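Local coordinates for sensor protein (Bacteroides thetaiotaomicron, PDB 2X7X) that binds fructose through this periplasmic domain of a hybrid two-component sensor, whose kinase part probably autophosphorylates on a histidine, at residues Gly10-Ser15 and His56-Glu61. Residues are numbered along the deposited sequence; the frame is centred on the assembly and turned at random.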
loop_
_atom_site.group_PDB
_atom_site.type_symbol
_atom_site.label_atom_id
_atom_site.label_comp_id
_atom_site.label_asym_id
_atom_site.label_seq_id
_atom_site.Cartn_x
_atom_site.Cartn_y
_atom_site.Cartn_z
ATOM N N GLY A 10 -20.884 22.823 -2.441
ATOM C CA GLY A 10 -20.631 23.173 -1.050
ATOM C C GLY A 10 -20.395 21.938 -0.197
ATOM O O GLY A 10 -21.159 20.974 -0.269
ATOM N N VAL A 11 -19.328 21.967 0.604
ATOM C CA VAL A 11 -19.005 20.865 1.509
ATOM C C VAL A 11 -19.136 21.328 2.950
ATOM O O VAL A 11 -18.349 22.145 3.440
ATOM C CB VAL A 11 -17.603 20.263 1.247
ATOM C CG1 VAL A 11 -17.280 19.149 2.252
ATOM C CG2 VAL A 11 -17.507 19.710 -0.178
ATOM N N ALA A 12 -20.161 20.814 3.618
ATOM C CA ALA A 12 -20.368 21.103 5.026
ATOM C C ALA A 12 -19.759 19.959 5.824
ATOM O O ALA A 12 -20.245 18.817 5.787
ATOM C CB ALA A 12 -21.847 21.267 5.330
ATOM N N GLN A 13 -18.686 20.275 6.535
ATOM C CA GLN A 13 -17.868 19.265 7.190
ATOM C C GLN A 13 -18.002 19.432 8.696
ATOM O O GLN A 13 -17.887 20.544 9.204
ATOM C CB GLN A 13 -16.419 19.449 6.734
ATOM C CG GLN A 13 -15.507 18.275 6.915
ATOM C CD GLN A 13 -15.755 17.160 5.927
ATOM O OE1 GLN A 13 -16.591 16.291 6.164
ATOM N NE2 GLN A 13 -14.996 17.149 4.833
ATOM N N CYS A 14 -18.245 18.329 9.400
ATOM C CA CYS A 14 -18.535 18.375 10.836
ATOM C C CYS A 14 -17.348 18.806 11.697
ATOM O O CYS A 14 -17.516 19.330 12.802
ATOM C CB CYS A 14 -19.083 17.026 11.321
ATOM S SG CYS A 14 -18.022 15.584 10.976
ATOM N N SER A 15 -16.144 18.595 11.191
ATOM C CA SER A 15 -14.959 18.962 11.947
ATOM C C SER A 15 -13.750 19.115 11.052
ATOM O O SER A 15 -13.860 18.980 9.831
ATOM C CB SER A 15 -14.681 17.940 13.066
ATOM O OG SER A 15 -14.851 16.613 12.624
ATOM N N HIS A 56 -27.024 26.742 5.837
ATOM C CA HIS A 56 -27.789 27.937 5.456
ATOM C C HIS A 56 -27.005 28.831 4.495
ATOM O O HIS A 56 -27.569 29.323 3.514
ATOM C CB HIS A 56 -28.278 28.729 6.678
ATOM C CG HIS A 56 -29.344 28.031 7.468
ATOM N ND1 HIS A 56 -29.530 28.244 8.819
ATOM C CD2 HIS A 56 -30.273 27.114 7.103
ATOM C CE1 HIS A 56 -30.533 27.496 9.250
ATOM N NE2 HIS A 56 -31.000 26.800 8.228
ATOM N N TYR A 57 -25.709 29.010 4.769
ATOM C CA TYR A 57 -24.792 29.750 3.895
ATOM C C TYR A 57 -24.756 29.189 2.469
ATOM O O TYR A 57 -24.850 29.936 1.490
ATOM C CB TYR A 57 -23.382 29.750 4.498
ATOM C CG TYR A 57 -22.321 30.423 3.650
ATOM C CD1 TYR A 57 -21.803 31.673 4.004
ATOM C CD2 TYR A 57 -21.819 29.801 2.501
ATOM C CE1 TYR A 57 -20.820 32.294 3.224
ATOM C CE2 TYR A 57 -20.846 30.412 1.714
ATOM C CZ TYR A 57 -20.351 31.655 2.079
ATOM O OH TYR A 57 -19.383 32.243 1.292
ATOM N N PHE A 58 -24.607 27.873 2.361
ATOM C CA PHE A 58 -24.554 27.217 1.063
ATOM C C PHE A 58 -25.898 27.288 0.331
ATOM O O PHE A 58 -25.947 27.284 -0.903
ATOM C CB PHE A 58 -24.074 25.769 1.211
ATOM C CG PHE A 58 -22.580 25.633 1.458
ATOM C CD1 PHE A 58 -21.653 26.247 0.612
ATOM C CD2 PHE A 58 -22.102 24.860 2.518
ATOM C CE1 PHE A 58 -20.275 26.112 0.837
ATOM C CE2 PHE A 58 -20.735 24.717 2.748
ATOM C CZ PHE A 58 -19.819 25.338 1.907
ATOM N N MET A 59 -26.981 27.361 1.100
ATOM C CA MET A 59 -28.324 27.530 0.545
ATOM C C MET A 59 -28.566 28.953 0.025
ATOM O O MET A 59 -29.183 29.132 -1.025
ATOM C CB MET A 59 -29.377 27.167 1.587
ATOM C CG MET A 59 -29.757 25.699 1.607
ATOM S SD MET A 59 -30.701 25.215 3.071
ATOM C CE MET A 59 -31.491 26.761 3.557
ATOM N N ASP A 60 -28.086 29.953 0.763
ATOM C CA ASP A 60 -28.148 31.351 0.328
ATOM C C ASP A 60 -27.379 31.535 -0.978
ATOM O O ASP A 60 -27.912 32.081 -1.939
ATOM C CB ASP A 60 -27.597 32.297 1.405
ATOM C CG ASP A 60 -28.481 32.364 2.652
ATOM O OD1 ASP A 60 -29.615 31.831 2.636
ATOM O OD2 ASP A 60 -28.032 32.960 3.661
ATOM N N GLU A 61 -26.141 31.056 -1.020
ATOM C CA GLU A 61 -25.328 31.147 -2.227
ATOM C C GLU A 61 -25.875 30.310 -3.374
ATOM O O GLU A 61 -25.316 30.320 -4.469
ATOM C CB GLU A 61 -23.899 30.717 -1.940
ATOM C CG GLU A 61 -23.029 31.811 -1.372
ATOM C CD GLU A 61 -21.552 31.557 -1.628
ATOM O OE1 GLU A 61 -21.184 30.394 -1.937
ATOM O OE2 GLU A 61 -20.760 32.524 -1.527
#
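F58 on helix 48-60 lays its ring over the bare backbone of G10 on strand 8-13, a CH-pi contact in which G10 CA sits 3.6 Å from the centroid of the F58 ring, 16° off the normal and shifted toward the rim beside F58 CE1. F58 CB points to the strand, and with chi1 at -76° CG lies anti to the carbonyl carbon, carrying the ring on over G10. A CB at G10 would probably crowd F58 CD1, consistent with the ring lying close against this backbone. Van der Waals contacts continue along the strand: F58 CE2 lies 3.6 Å from V11 O, approached obliquely, and 4.5 Å from A12 CB. Hydrogen bonding is left to the sheet, where G10 and A12 bond through their backbones to strand 65-68 and V11 to strand 38-43. The F58 side chain also touches E40 and R42 of strand 38-43 and L66 of strand 65-68. Replacing F58 with an alanine would probably open a gap over G10 and lose the CH-pi contact and the packing on V11 and A12. The loop that follows this strand carries S15 of the fructose pocket. The contact thus packs a crossover helix of the periplasmic-binding-protein fold on its parallel sheet, mainly by CH-pi and van der Waals packing.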